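Local coordinates for N5-Carboxyaminoimidazole ribonucleotide synthetase (Staphylococcus aureus subsp. aureus, PDB 3ORQ), which catalyses the ATP-dependent conversion of 5-aminoimidazole ribonucleotide and bicarbonate to N5-carboxyaminoimidazole ribonucleotide in purine biosynthesis, as a member of the ATP-grasp superfamily, at residues A[108-113]-A[152-157]; A[127-132]-A[183-188]; A[102-107]-A[246-251]; A[239-244]-A[254-259]. One frame throughout, in Å; residues are numbered along the deposited sequence.

Contact 1: residues A[108-113]-A[152-157]. With ADP (adenosine-5'-diphosphate), chain D; POP (pyrophosphate 2-), chain E.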
# COMPACT_ATOMS: atom_id res chain seq x y z
N LEU A 108 -10.78 2.49 28.03
CA LEU A 108 -9.51 1.80 27.83
C LEU A 108 -8.24 2.58 28.15
O LEU A 108 -7.17 2.01 28.14
CB LEU A 108 -9.43 1.19 26.41
CG LEU A 108 -10.64 0.29 26.10
CD1 LEU A 108 -10.69 -0.05 24.62
CD2 LEU A 108 -10.71 -0.95 27.02
N GLN A 109 -8.37 3.88 28.43
CA GLN A 109 -7.24 4.75 28.79
C GLN A 109 -6.66 4.30 30.11
O GLN A 109 -5.45 4.36 30.35
CB GLN A 109 -7.74 6.18 29.03
CG GLN A 109 -7.62 7.10 27.88
CD GLN A 109 -8.21 8.46 28.18
OE1 GLN A 109 -7.89 9.44 27.50
NE2 GLN A 109 -9.09 8.54 29.19
N ASP A 110 -7.56 3.90 30.99
CA ASP A 110 -7.21 3.64 32.37
C ASP A 110 -7.30 2.13 32.65
O ASP A 110 -8.38 1.55 32.58
CB ASP A 110 -8.13 4.48 33.25
CG ASP A 110 -8.21 3.98 34.66
OD1 ASP A 110 -7.24 3.34 35.14
OD2 ASP A 110 -9.26 4.24 35.28
N ARG A 111 -6.15 1.51 32.95
CA ARG A 111 -6.03 0.08 33.26
C ARG A 111 -7.06 -0.47 34.25
O ARG A 111 -7.55 -1.58 34.08
CB ARG A 111 -4.64 -0.25 33.80
CG ARG A 111 -3.51 -0.07 32.80
CD ARG A 111 -2.34 -0.90 33.20
NE ARG A 111 -1.15 -0.62 32.40
CZ ARG A 111 -0.82 -1.27 31.29
NH1 ARG A 111 -1.61 -2.22 30.83
NH2 ARG A 111 0.29 -0.96 30.64
N LEU A 112 -7.38 0.29 35.30
CA LEU A 112 -8.39 -0.17 36.27
C LEU A 112 -9.76 -0.28 35.62
O LEU A 112 -10.47 -1.27 35.81
CB LEU A 112 -8.46 0.75 37.48
CG LEU A 112 -9.53 0.45 38.54
CD1 LEU A 112 -9.41 -0.98 39.08
CD2 LEU A 112 -9.47 1.47 39.69
N THR A 113 -10.13 0.75 34.87
CA THR A 113 -11.45 0.77 34.22
C THR A 113 -11.51 -0.31 33.15
O THR A 113 -12.54 -0.97 32.98
CB THR A 113 -11.77 2.19 33.69
OG1 THR A 113 -11.81 3.08 34.82
CG2 THR A 113 -13.10 2.24 33.03
N THR A 152 1.34 1.08 36.20
CA THR A 152 0.69 2.39 36.23
C THR A 152 -0.61 2.26 35.46
O THR A 152 -0.71 1.50 34.49
CB THR A 152 1.58 3.58 35.68
OG1 THR A 152 1.58 3.63 34.25
CG2 THR A 152 3.01 3.46 36.16
N ARG A 153 -1.63 2.99 35.89
CA ARG A 153 -2.90 2.85 35.23
C ARG A 153 -3.15 3.85 34.10
O ARG A 153 -4.12 3.70 33.34
CB ARG A 153 -4.06 2.79 36.23
CG ARG A 153 -4.19 3.94 37.14
CD ARG A 153 -5.15 3.59 38.27
NE ARG A 153 -6.53 3.85 37.86
CZ ARG A 153 -7.46 4.34 38.68
NH1 ARG A 153 -7.15 4.61 39.94
NH2 ARG A 153 -8.69 4.56 38.22
N PHE A 154 -2.25 4.83 33.96
CA PHE A 154 -2.42 5.86 32.94
C PHE A 154 -1.38 5.96 31.84
O PHE A 154 -1.74 5.96 30.66
CB PHE A 154 -2.68 7.21 33.59
CG PHE A 154 -4.06 7.33 34.16
CD1 PHE A 154 -5.14 7.65 33.34
CD2 PHE A 154 -4.29 7.07 35.52
CE1 PHE A 154 -6.43 7.74 33.85
CE2 PHE A 154 -5.58 7.16 36.04
CZ PHE A 154 -6.65 7.49 35.21
N GLY A 155 -0.10 6.05 32.20
CA GLY A 155 0.91 6.36 31.18
C GLY A 155 1.38 5.26 30.23
O GLY A 155 1.81 5.55 29.11
N GLY A 156 1.26 4.01 30.67
CA GLY A 156 2.09 2.92 30.15
C GLY A 156 1.99 2.54 28.69
O GLY A 156 0.91 2.39 28.15
N TYR A 157 3.02 2.49 28.07
CA TYR A 157 3.16 1.83 26.76
C TYR A 157 4.44 1.01 26.70
O TYR A 157 5.40 1.28 27.42
CB TYR A 157 2.96 2.76 25.53
CG TYR A 157 3.79 4.05 25.41
CD1 TYR A 157 5.06 4.18 25.99
CD2 TYR A 157 3.31 5.12 24.65
CE1 TYR A 157 5.81 5.37 25.85
CE2 TYR A 157 4.04 6.31 24.49
CZ TYR A 157 5.29 6.43 25.09
OH TYR A 157 6.01 7.60 24.94
PB ADP D . 1.89 -2.62 27.65
O1B ADP D . 0.49 -2.06 27.70
O2B ADP D . 2.31 -3.40 26.44
O3B ADP D . 2.91 -1.59 28.06
PA ADP D . 1.15 -5.04 28.94
O1A ADP D . 0.25 -4.95 30.16
O2A ADP D . 0.53 -5.36 27.61
O3A ADP D . 2.02 -3.68 28.85
O5' ADP D . 2.32 -6.10 29.19
C5' ADP D . 3.44 -6.19 28.32
C4' ADP D . 4.02 -7.59 28.42
O4' ADP D . 4.41 -7.90 29.78
C3' ADP D . 3.03 -8.68 28.00
O3' ADP D . 3.02 -8.95 26.60
C2' ADP D . 3.52 -9.88 28.80
O2' ADP D . 4.48 -10.61 28.05
C1' ADP D . 4.15 -9.29 30.05
N9 ADP D . 3.09 -9.37 31.07
C8 ADP D . 2.22 -8.38 31.37
N7 ADP D . 1.33 -8.77 32.32
C5 ADP D . 1.66 -10.05 32.64
C6 ADP D . 1.13 -11.06 33.59
N6 ADP D . 0.06 -10.75 34.37
N1 ADP D . 1.74 -12.27 33.60
C2 ADP D . 2.80 -12.57 32.81
N3 ADP D . 3.33 -11.70 31.92
C4 ADP D . 2.81 -10.45 31.80
P1 POP E . 8.22 7.23 21.75
O1 POP E . 7.84 7.98 23.01
O2 POP E . 9.72 7.18 21.52
O3 POP E . 7.68 5.81 21.80
O POP E . 7.51 8.10 20.60
P2 POP E . 6.98 7.45 19.23
O4 POP E . 5.67 6.74 19.49
O5 POP E . 8.03 6.52 18.70
O6 POP E . 6.80 8.58 18.25

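Contact 2: residues A[127-132]-A[183-188]. With ADP (adenosine-5'-diphosphate), chain D.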
# COMPACT_ATOMS: atom_id res chain seq x y z
N PRO A 127 -6.75 -12.08 37.63
CA PRO A 127 -7.22 -11.51 38.89
C PRO A 127 -6.44 -10.25 39.23
O PRO A 127 -5.20 -10.22 39.08
CB PRO A 127 -6.97 -12.63 39.91
CG PRO A 127 -7.13 -13.91 39.08
CD PRO A 127 -6.63 -13.56 37.69
N PHE A 128 -7.14 -9.21 39.68
CA PHE A 128 -6.53 -7.88 39.73
C PHE A 128 -7.07 -7.11 40.89
O PHE A 128 -8.20 -7.37 41.33
CB PHE A 128 -6.82 -7.10 38.40
CG PHE A 128 -8.27 -6.65 38.28
CD1 PHE A 128 -9.21 -7.44 37.62
CD2 PHE A 128 -8.69 -5.45 38.84
CE1 PHE A 128 -10.54 -7.04 37.53
CE2 PHE A 128 -10.01 -5.05 38.78
CZ PHE A 128 -10.95 -5.84 38.12
N ILE A 129 -6.30 -6.14 41.36
CA ILE A 129 -6.72 -5.20 42.42
C ILE A 129 -6.10 -3.81 42.24
O ILE A 129 -4.96 -3.69 41.78
CB ILE A 129 -6.44 -5.76 43.85
CG1 ILE A 129 -7.16 -4.95 44.93
CG2 ILE A 129 -4.95 -5.83 44.13
CD1 ILE A 129 -8.64 -4.67 44.63
N SER A 130 -6.86 -2.76 42.55
CA SER A 130 -6.35 -1.39 42.48
C SER A 130 -5.46 -1.03 43.67
O SER A 130 -5.77 -1.38 44.82
CB SER A 130 -7.47 -0.35 42.31
OG SER A 130 -8.22 -0.15 43.49
N VAL A 131 -4.35 -0.37 43.38
CA VAL A 131 -3.40 0.09 44.39
C VAL A 131 -2.93 1.52 44.11
O VAL A 131 -2.04 1.74 43.28
CB VAL A 131 -2.20 -0.90 44.56
CG1 VAL A 131 -2.08 -1.85 43.40
CG2 VAL A 131 -0.89 -0.16 44.77
N LYS A 132 -3.52 2.49 44.81
CA LYS A 132 -3.10 3.89 44.71
C LYS A 132 -2.23 4.32 45.89
O LYS A 132 -1.44 5.26 45.77
CB LYS A 132 -4.30 4.83 44.55
CG LYS A 132 -5.51 4.47 45.40
CD LYS A 132 -6.80 5.07 44.83
CE LYS A 132 -8.03 4.72 45.68
NZ LYS A 132 -8.04 5.43 47.00
N CYS A 183 -1.83 2.93 40.72
CA CYS A 183 -1.49 1.71 40.01
C CYS A 183 -2.53 0.60 40.09
O CYS A 183 -3.52 0.72 40.81
CB CYS A 183 -0.15 1.19 40.51
SG CYS A 183 1.24 2.12 39.91
N VAL A 184 -2.29 -0.47 39.33
CA VAL A 184 -3.05 -1.70 39.47
C VAL A 184 -2.08 -2.86 39.66
O VAL A 184 -1.00 -2.86 39.08
CB VAL A 184 -3.88 -2.06 38.23
CG1 VAL A 184 -4.92 -3.10 38.61
CG2 VAL A 184 -4.57 -0.85 37.62
N ALA A 185 -2.48 -3.84 40.47
CA ALA A 185 -1.74 -5.10 40.56
C ALA A 185 -2.57 -6.30 40.04
O ALA A 185 -3.80 -6.29 40.10
CB ALA A 185 -1.24 -5.33 41.97
N GLU A 186 -1.89 -7.30 39.49
CA GLU A 186 -2.53 -8.47 38.90
C GLU A 186 -1.57 -9.66 39.01
O GLU A 186 -0.35 -9.47 39.05
CB GLU A 186 -2.90 -8.21 37.42
CG GLU A 186 -1.71 -7.76 36.58
CD GLU A 186 -1.99 -7.70 35.09
OE1 GLU A 186 -2.28 -6.57 34.61
OE2 GLU A 186 -1.89 -8.77 34.40
N LYS A 187 -2.11 -10.87 39.07
CA LYS A 187 -1.26 -12.07 39.16
C LYS A 187 -0.22 -12.15 38.02
O LYS A 187 -0.55 -11.98 36.82
CB LYS A 187 -2.14 -13.34 39.12
CG LYS A 187 -2.76 -13.77 40.45
CD LYS A 187 -3.62 -15.04 40.26
CE LYS A 187 -4.18 -15.60 41.60
NZ LYS A 187 -3.16 -16.35 42.37
N TYR A 188 1.03 -12.44 38.39
CA TYR A 188 2.03 -12.76 37.36
C TYR A 188 1.91 -14.25 37.00
O TYR A 188 2.18 -15.14 37.83
CB TYR A 188 3.45 -12.40 37.80
CG TYR A 188 4.46 -12.46 36.67
CD1 TYR A 188 4.57 -11.41 35.74
CD2 TYR A 188 5.33 -13.56 36.54
CE1 TYR A 188 5.50 -11.46 34.70
CE2 TYR A 188 6.27 -13.62 35.51
CZ TYR A 188 6.35 -12.56 34.59
OH TYR A 188 7.28 -12.60 33.57
PB ADP D . 1.89 -2.62 27.65
O1B ADP D . 0.49 -2.06 27.70
O2B ADP D . 2.31 -3.40 26.44
O3B ADP D . 2.91 -1.59 28.06
PA ADP D . 1.15 -5.04 28.94
O1A ADP D . 0.25 -4.95 30.16
O2A ADP D . 0.53 -5.36 27.61
O3A ADP D . 2.02 -3.68 28.85
O5' ADP D . 2.32 -6.10 29.19
C5' ADP D . 3.44 -6.19 28.32
C4' ADP D . 4.02 -7.59 28.42
O4' ADP D . 4.41 -7.90 29.78
C3' ADP D . 3.03 -8.68 28.00
O3' ADP D . 3.02 -8.95 26.60
C2' ADP D . 3.52 -9.88 28.80
O2' ADP D . 4.48 -10.61 28.05
C1' ADP D . 4.15 -9.29 30.05
N9 ADP D . 3.09 -9.37 31.07
C8 ADP D . 2.22 -8.38 31.37
N7 ADP D . 1.33 -8.77 32.32
C5 ADP D . 1.66 -10.05 32.64
C6 ADP D . 1.13 -11.06 33.59
N6 ADP D . 0.06 -10.75 34.37
N1 ADP D . 1.74 -12.27 33.60
C2 ADP D . 2.80 -12.57 32.81
N3 ADP D . 3.33 -11.70 31.92
C4 ADP D . 2.81 -10.45 31.80

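Contact 3: residues A[102-107]-A[246-251]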
# COMPACT_ATOMS: atom_id res chain seq x y z
N TYR A 102 -16.68 8.06 22.22
CA TYR A 102 -15.65 8.36 23.22
C TYR A 102 -15.56 7.27 24.29
O TYR A 102 -14.64 7.26 25.09
CB TYR A 102 -15.90 9.73 23.88
CG TYR A 102 -17.17 9.74 24.70
CD1 TYR A 102 -18.42 9.87 24.07
CD2 TYR A 102 -17.14 9.53 26.08
CE1 TYR A 102 -19.60 9.85 24.79
CE2 TYR A 102 -18.34 9.51 26.82
CZ TYR A 102 -19.56 9.67 26.16
OH TYR A 102 -20.75 9.64 26.87
N GLN A 103 -16.50 6.34 24.29
CA GLN A 103 -16.55 5.32 25.34
C GLN A 103 -15.31 4.43 25.30
O GLN A 103 -14.73 4.11 26.34
CB GLN A 103 -17.83 4.47 25.22
CG GLN A 103 -17.97 3.43 26.32
CD GLN A 103 -18.97 2.33 25.98
OE1 GLN A 103 -19.14 1.99 24.81
NE2 GLN A 103 -19.61 1.74 27.00
N ALA A 104 -14.94 3.98 24.10
CA ALA A 104 -13.82 3.07 23.97
C ALA A 104 -12.62 3.73 24.61
O ALA A 104 -11.98 3.16 25.49
CB ALA A 104 -13.54 2.75 22.50
N ILE A 105 -12.33 4.97 24.19
CA ILE A 105 -11.18 5.70 24.69
C ILE A 105 -11.25 5.92 26.17
O ILE A 105 -10.29 5.60 26.84
CB ILE A 105 -11.01 7.06 24.01
CG1 ILE A 105 -10.56 6.87 22.55
CG2 ILE A 105 -10.01 7.91 24.79
CD1 ILE A 105 -9.10 6.47 22.35
N GLN A 106 -12.35 6.48 26.66
CA GLN A 106 -12.51 6.77 28.10
C GLN A 106 -12.14 5.57 28.96
O GLN A 106 -11.41 5.67 29.95
CB GLN A 106 -13.98 7.16 28.40
CG GLN A 106 -14.34 7.27 29.90
CD GLN A 106 -15.87 7.24 30.17
OE1 GLN A 106 -16.69 7.50 29.27
NE2 GLN A 106 -16.24 6.90 31.40
N LEU A 107 -12.67 4.43 28.56
CA LEU A 107 -12.69 3.26 29.37
C LEU A 107 -11.36 2.50 29.24
O LEU A 107 -10.85 1.97 30.22
CB LEU A 107 -13.89 2.46 28.93
CG LEU A 107 -14.34 1.24 29.68
CD1 LEU A 107 -15.76 0.88 29.23
CD2 LEU A 107 -13.33 0.13 29.36
N GLN A 246 -20.44 -6.31 23.62
CA GLN A 246 -21.71 -5.91 24.28
C GLN A 246 -21.53 -4.86 25.36
O GLN A 246 -22.51 -4.32 25.86
CB GLN A 246 -22.48 -7.09 24.86
CG GLN A 246 -23.35 -7.81 23.85
CD GLN A 246 -22.67 -9.06 23.30
OE1 GLN A 246 -22.42 -10.03 24.05
NE2 GLN A 246 -22.36 -9.05 21.99
N SER A 247 -20.29 -4.59 25.74
CA SER A 247 -20.05 -3.65 26.82
C SER A 247 -19.37 -2.36 26.40
O SER A 247 -19.45 -1.36 27.14
CB SER A 247 -19.29 -4.33 27.98
OG SER A 247 -20.11 -5.31 28.61
N ILE A 248 -18.69 -2.38 25.23
CA ILE A 248 -17.91 -1.24 24.74
C ILE A 248 -18.17 -1.07 23.26
O ILE A 248 -18.12 -2.04 22.50
CB ILE A 248 -16.40 -1.47 24.84
CG1 ILE A 248 -15.98 -1.78 26.26
CG2 ILE A 248 -15.64 -0.28 24.34
CD1 ILE A 248 -14.48 -2.08 26.40
N HIS A 249 -18.50 0.15 22.86
CA HIS A 249 -18.77 0.41 21.47
C HIS A 249 -17.46 0.54 20.68
O HIS A 249 -16.65 1.41 20.96
CB HIS A 249 -19.59 1.68 21.32
CG HIS A 249 -19.86 2.07 19.90
ND1 HIS A 249 -20.68 1.32 19.07
CD2 HIS A 249 -19.43 3.11 19.15
CE1 HIS A 249 -20.75 1.90 17.88
NE2 HIS A 249 -20.00 2.98 17.90
N PHE A 250 -17.28 -0.33 19.68
CA PHE A 250 -16.18 -0.21 18.72
C PHE A 250 -16.66 0.03 17.31
O PHE A 250 -17.53 -0.69 16.83
CB PHE A 250 -15.37 -1.50 18.74
CG PHE A 250 -14.57 -1.69 19.99
CD1 PHE A 250 -13.43 -0.89 20.24
CD2 PHE A 250 -14.98 -2.62 20.95
CE1 PHE A 250 -12.69 -1.06 21.41
CE2 PHE A 250 -14.25 -2.78 22.12
CZ PHE A 250 -13.12 -2.03 22.36
N ILE A 251 -16.10 1.02 16.64
CA ILE A 251 -16.16 1.13 15.18
C ILE A 251 -14.70 1.26 14.67
O ILE A 251 -13.83 1.75 15.39
CB ILE A 251 -16.98 2.35 14.72
CG1 ILE A 251 -18.49 2.10 14.97
CG2 ILE A 251 -16.74 2.61 13.22
CD1 ILE A 251 -19.03 0.84 14.31
O HOH W 1 -16.62 4.14 21.93

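Contact 4: residues A[239-244]-A[254-259]. With MG (magnesium ion), chain C; ADP (adenosine-5'-diphosphate), chain D.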
# COMPACT_ATOMS: atom_id res chain seq x y z
N GLU A 239 -15.13 -15.70 21.05
CA GLU A 239 -16.15 -15.70 22.11
C GLU A 239 -15.88 -14.55 23.05
O GLU A 239 -16.82 -13.88 23.48
CB GLU A 239 -16.17 -17.04 22.88
CG GLU A 239 -16.73 -18.24 22.09
CD GLU A 239 -16.46 -19.64 22.76
OE1 GLU A 239 -15.66 -19.74 23.71
OE2 GLU A 239 -17.04 -20.65 22.30
N GLN A 240 -14.61 -14.31 23.39
CA GLN A 240 -14.30 -13.23 24.29
C GLN A 240 -14.62 -11.88 23.64
O GLN A 240 -15.14 -10.99 24.30
CB GLN A 240 -12.86 -13.30 24.76
CG GLN A 240 -12.49 -14.62 25.39
CD GLN A 240 -13.23 -14.84 26.72
OE1 GLN A 240 -13.04 -14.09 27.67
NE2 GLN A 240 -14.12 -15.86 26.76
N VAL A 241 -14.30 -11.73 22.36
CA VAL A 241 -14.60 -10.49 21.64
C VAL A 241 -16.09 -10.20 21.62
O VAL A 241 -16.53 -9.09 21.94
CB VAL A 241 -14.03 -10.49 20.21
CG1 VAL A 241 -14.47 -9.25 19.51
CG2 VAL A 241 -12.48 -10.53 20.25
N ASN A 242 -16.88 -11.22 21.27
CA ASN A 242 -18.32 -11.08 21.35
C ASN A 242 -18.82 -10.62 22.70
O ASN A 242 -19.76 -9.85 22.76
CB ASN A 242 -19.02 -12.35 20.92
CG ASN A 242 -18.72 -12.72 19.48
OD1 ASN A 242 -18.47 -11.85 18.60
ND2 ASN A 242 -18.76 -14.02 19.20
N LYS A 243 -18.18 -11.05 23.79
CA LYS A 243 -18.56 -10.53 25.11
C LYS A 243 -18.16 -9.06 25.22
O LYS A 243 -18.95 -8.23 25.68
CB LYS A 243 -17.91 -11.33 26.24
CG LYS A 243 -18.62 -12.66 26.55
CD LYS A 243 -17.69 -13.57 27.36
CE LYS A 243 -18.42 -14.86 27.80
NZ LYS A 243 -18.54 -15.91 26.73
N ILE A 244 -16.95 -8.74 24.76
CA ILE A 244 -16.42 -7.39 24.95
C ILE A 244 -17.25 -6.35 24.22
O ILE A 244 -17.43 -5.23 24.70
CB ILE A 244 -14.97 -7.31 24.44
CG1 ILE A 244 -14.08 -8.24 25.26
CG2 ILE A 244 -14.47 -5.86 24.41
CD1 ILE A 244 -12.61 -8.29 24.79
N PHE A 254 -9.97 -2.57 16.04
CA PHE A 254 -9.43 -2.63 17.42
C PHE A 254 -8.76 -3.98 17.60
O PHE A 254 -8.94 -4.87 16.77
CB PHE A 254 -10.52 -2.38 18.47
CG PHE A 254 -11.62 -3.40 18.45
CD1 PHE A 254 -12.62 -3.34 17.48
CD2 PHE A 254 -11.65 -4.41 19.37
CE1 PHE A 254 -13.65 -4.30 17.44
CE2 PHE A 254 -12.68 -5.39 19.34
CZ PHE A 254 -13.68 -5.33 18.37
N THR A 255 -7.93 -4.11 18.62
CA THR A 255 -7.19 -5.35 18.82
C THR A 255 -7.26 -5.80 20.28
O THR A 255 -7.06 -5.02 21.19
CB THR A 255 -5.70 -5.18 18.42
OG1 THR A 255 -5.61 -4.72 17.08
CG2 THR A 255 -4.92 -6.51 18.56
N VAL A 256 -7.54 -7.08 20.49
CA VAL A 256 -7.57 -7.67 21.83
C VAL A 256 -6.33 -8.54 21.97
O VAL A 256 -6.10 -9.44 21.14
CB VAL A 256 -8.84 -8.53 22.02
CG1 VAL A 256 -8.95 -9.14 23.47
CG2 VAL A 256 -10.08 -7.75 21.68
N GLU A 257 -5.53 -8.27 23.01
CA GLU A 257 -4.37 -9.09 23.40
C GLU A 257 -4.74 -10.12 24.45
O GLU A 257 -5.39 -9.78 25.41
CB GLU A 257 -3.28 -8.21 24.01
CG GLU A 257 -2.57 -7.31 23.05
CD GLU A 257 -1.43 -6.55 23.71
OE1 GLU A 257 -0.98 -6.91 24.84
OE2 GLU A 257 -0.97 -5.58 23.11
N PHE A 258 -4.25 -11.35 24.29
CA PHE A 258 -4.57 -12.44 25.21
C PHE A 258 -3.31 -13.14 25.74
O PHE A 258 -2.30 -13.21 25.06
CB PHE A 258 -5.39 -13.55 24.53
CG PHE A 258 -6.68 -13.10 23.91
CD1 PHE A 258 -6.68 -12.49 22.67
CD2 PHE A 258 -7.90 -13.37 24.53
CE1 PHE A 258 -7.89 -12.10 22.07
CE2 PHE A 258 -9.09 -12.99 23.96
CZ PHE A 258 -9.09 -12.35 22.71
N PHE A 259 -3.44 -13.71 26.94
CA PHE A 259 -2.44 -14.60 27.47
C PHE A 259 -2.93 -16.05 27.39
O PHE A 259 -4.11 -16.34 27.64
CB PHE A 259 -2.13 -14.26 28.94
CG PHE A 259 -1.55 -12.90 29.14
CD1 PHE A 259 -0.79 -12.29 28.15
CD2 PHE A 259 -1.77 -12.22 30.34
CE1 PHE A 259 -0.24 -11.00 28.34
CE2 PHE A 259 -1.23 -10.94 30.55
CZ PHE A 259 -0.44 -10.34 29.54
MG MG C . 0.63 -5.06 25.34
PB ADP D . 1.89 -2.62 27.65
O1B ADP D . 0.49 -2.06 27.70
O2B ADP D . 2.31 -3.40 26.44
O3B ADP D . 2.91 -1.59 28.06
PA ADP D . 1.15 -5.04 28.94
O1A ADP D . 0.25 -4.95 30.16
O2A ADP D . 0.53 -5.36 27.61
O3A ADP D . 2.02 -3.68 28.85
O5' ADP D . 2.32 -6.10 29.19
C5' ADP D . 3.44 -6.19 28.32
C4' ADP D . 4.02 -7.59 28.42
O4' ADP D . 4.41 -7.90 29.78
C3' ADP D . 3.03 -8.68 28.00
O3' ADP D . 3.02 -8.95 26.60
C2' ADP D . 3.52 -9.88 28.80
O2' ADP D . 4.48 -10.61 28.05
C1' ADP D . 4.15 -9.29 30.05
N9 ADP D . 3.09 -9.37 31.07
C8 ADP D . 2.22 -8.38 31.37
N7 ADP D . 1.33 -8.77 32.32
C5 ADP D . 1.66 -10.05 32.64
C6 ADP D . 1.13 -11.06 33.59
N6 ADP D . 0.06 -10.75 34.37
N1 ADP D . 1.74 -12.27 33.60
C2 ADP D . 2.80 -12.57 32.81
N3 ADP D . 3.33 -11.70 31.92
C4 ADP D . 2.81 -10.45 31.80

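Contact 1: residues A[108-113]-A[152-157]
D110 and R153 meet side-on in a two-pronged salt bridge that ties the N-terminus of helix 111-120 to the loop after strand 148-152. R153 NE donates to D110 OD1 at 2.9 Å and R153 NH2 to D110 OD2 at 3.0 Å, the first bond almost straight at 177°. Both oxygens lie close to the guanidinium plane, although the carboxylate is turned 35° against it. Each oxygen takes a second bond from the opposite face: OD1 from the backbone N of L112, which makes D110 the N-cap of the helix, and OD2 from the hydroxyl of T113. Four bonds thus hold the carboxylate. L112 CD2 lies over one face of the R153 guanidinium, 3.5 Å from NH2, while R153 NH1 is paired with E182. R111 N donates to R153 O at 3.0 Å. The extended chain of R111 then runs past T152, whose carbonyl oxygen receives a weak bond from NE. That reach brings R111 NH2 to O1B of the ADP beta-phosphate, 3.1 Å away, while NH1 makes a long, weak ion pair with E270. Further along the loop, Y157 OH is 2.7 Å from pyrophosphate O1, a weak bond. The contact holds a nucleotide-binding arginine firmly by its backbone N and more weakly by NE, and the positive charge of R111 probably helps to offset the negative charge of the diphosphate.

Contact 2: residues A[127-132]-A[183-188]
V184 holds CG1 anti to its own nitrogen (chi1 -163°), which lays that methyl against the neighbouring strand, 3.2 Å from I129 O. On the same face of the sheet, E186 CG stands between the backbone N and the carbonyl carbon (chi1 55°), and the chain beyond it extends away from F128 to the nucleotide. The strands are antiparallel neighbours in the four-stranded sheet of the ATP-grasp domain, with 128-131 at its edge and 183-187 next inward. One hydrogen-bonded pair is I129-A185 (I129 N to A185 O and A185 N to I129 O, both 2.8 Å), the next V131-C183; F128-E186 and S130-V184 are the non-hydrogen-bonded pairs. A further bond from K187 N to P127 O extends the pairing to the residue just before strand 128-131, where the aliphatic part of K187 crosses the proline ring, CD lying 3.9 Å from P127 CG. On the face of I129, V131, C183 and A185, V131 CG1 packs 3.9 Å from A185 CB, and helices 136-143 and 171-178 cover this side. F128, S130 and V184 instead face helix 111-120. The E186 carboxylate is shared: OE1 forms salt bridges with K115 and K151, while OE2 turns to the adenine. Y188 places its ring face against adenine C2, and ADP N6 donates both to E186 OE2 and to the backbone O of K187, each at 2.8 Å.

Contact 3: residues A[102-107]-A[246-251]
I248 fills the apolar centre, with its two branches touching successive turns of helix 103-109. CG2, anti to the backbone N, rests 3.8 Å from A104 CA, whereas CG1, anti to the carbonyl carbon (chi1 -57°), carries CD1 to within 3.9 Å of L107 CD2. The methyl of A104 is also met by the ring of F250, whose CE1 lies 4.1 Å from A104 CB. This small hydrophobic patch joins a helix of the preATP-grasp domain to the loop that leads from helix 234-245 into strand 252-261. T117 of helix 111-120 touches both L107 and I248. Outward from the patch the contact becomes polar. The extended side chain of Q103 reaches across to the loop backbone, where its OE1 accepts from H249 N at 2.8 Å and 162°, the donor standing 34° out of the amide's carbonyl plane. The same amide brings NE2 to 3.1 Å from S247 O. A water accepts from A104 N and lies 2.9 Å from H249 O, bridging a backbone N in the first turn of the helix and the loop. H249 sends its imidazole the other way, to P99 O. The apolar patch is thus flanked by a glutamine carbonyl that satisfies H249 N and by a water between A104 N and H249 O, which give this interdomain packing directional bonds at its edge.

Contact 4: residues A[239-244]-A[254-259]
F258 and F254 both present ring edges to helix 234-245. At the edge of the F258 ring, in its plane, sits Q240 CB, 3.9 Å from CE2; the glutamine amide is turned 69° against the ring and its oxygen accepts from K124 N. V241 CG1 approaches the edge of F254 at CZ, 4.2 Å away, while F254 also stacks with F250. Between the two rings V256 meets two aliphatic side chains: its CG2 slides past V241 CG2 at 3.9 Å, and I244 meets it tip to tip, CD1 4.0 Å from V256 CG1. With chi1 at 176°, V241 sends one methyl to the phenylalanine and the other to the valine. This is helix-on-sheet packing in the ATP-grasp domain, the axes of the two segments 126° apart in direction and 10.3 Å apart at closest approach. The alternate strand residues point to the other side of the sheet, where the nucleotide lies. There E257 binds the magnesium ion mainly through OE1 (2.5 Å), with OE2 at a longer 2.8 Å and hydrogen-bonded to H276; ADP O2A and E270 also hold the metal. F259 packs against the adenine, its CZ 3.7 Å from ADP N7. The strand thus has two chemically distinct sides: buried apolar groups joined to the helix segment without hydrogen bonds, and a metal-binding carboxylate with an aromatic ring for the nucleotide.

Contacts 1, 2 and 4 touch the same ADP: contact 1 at the beta-phosphate, contact 2 at the adenine, and contact 4 at the adenine and, through magnesium, the alpha-phosphate. The centres of contacts 1 and 2 are about 12 Å apart, and they pack directly, R111 CB lying 3.9 Å from V184 CG2. Contact 4 is more distant, about 17 Å from contact 1 and about 20 Å from contact 2, centre to centre. Contact 3 does not touch the ADP; L107 lies about 10 Å from R111, side chain to side chain. It shares helix 103-109 with contact 1, L108 CD1 lying 3.9 Å from F250 CZ, and meets contact 4 where F250 CE2 is 3.8 Å from I244 CG2.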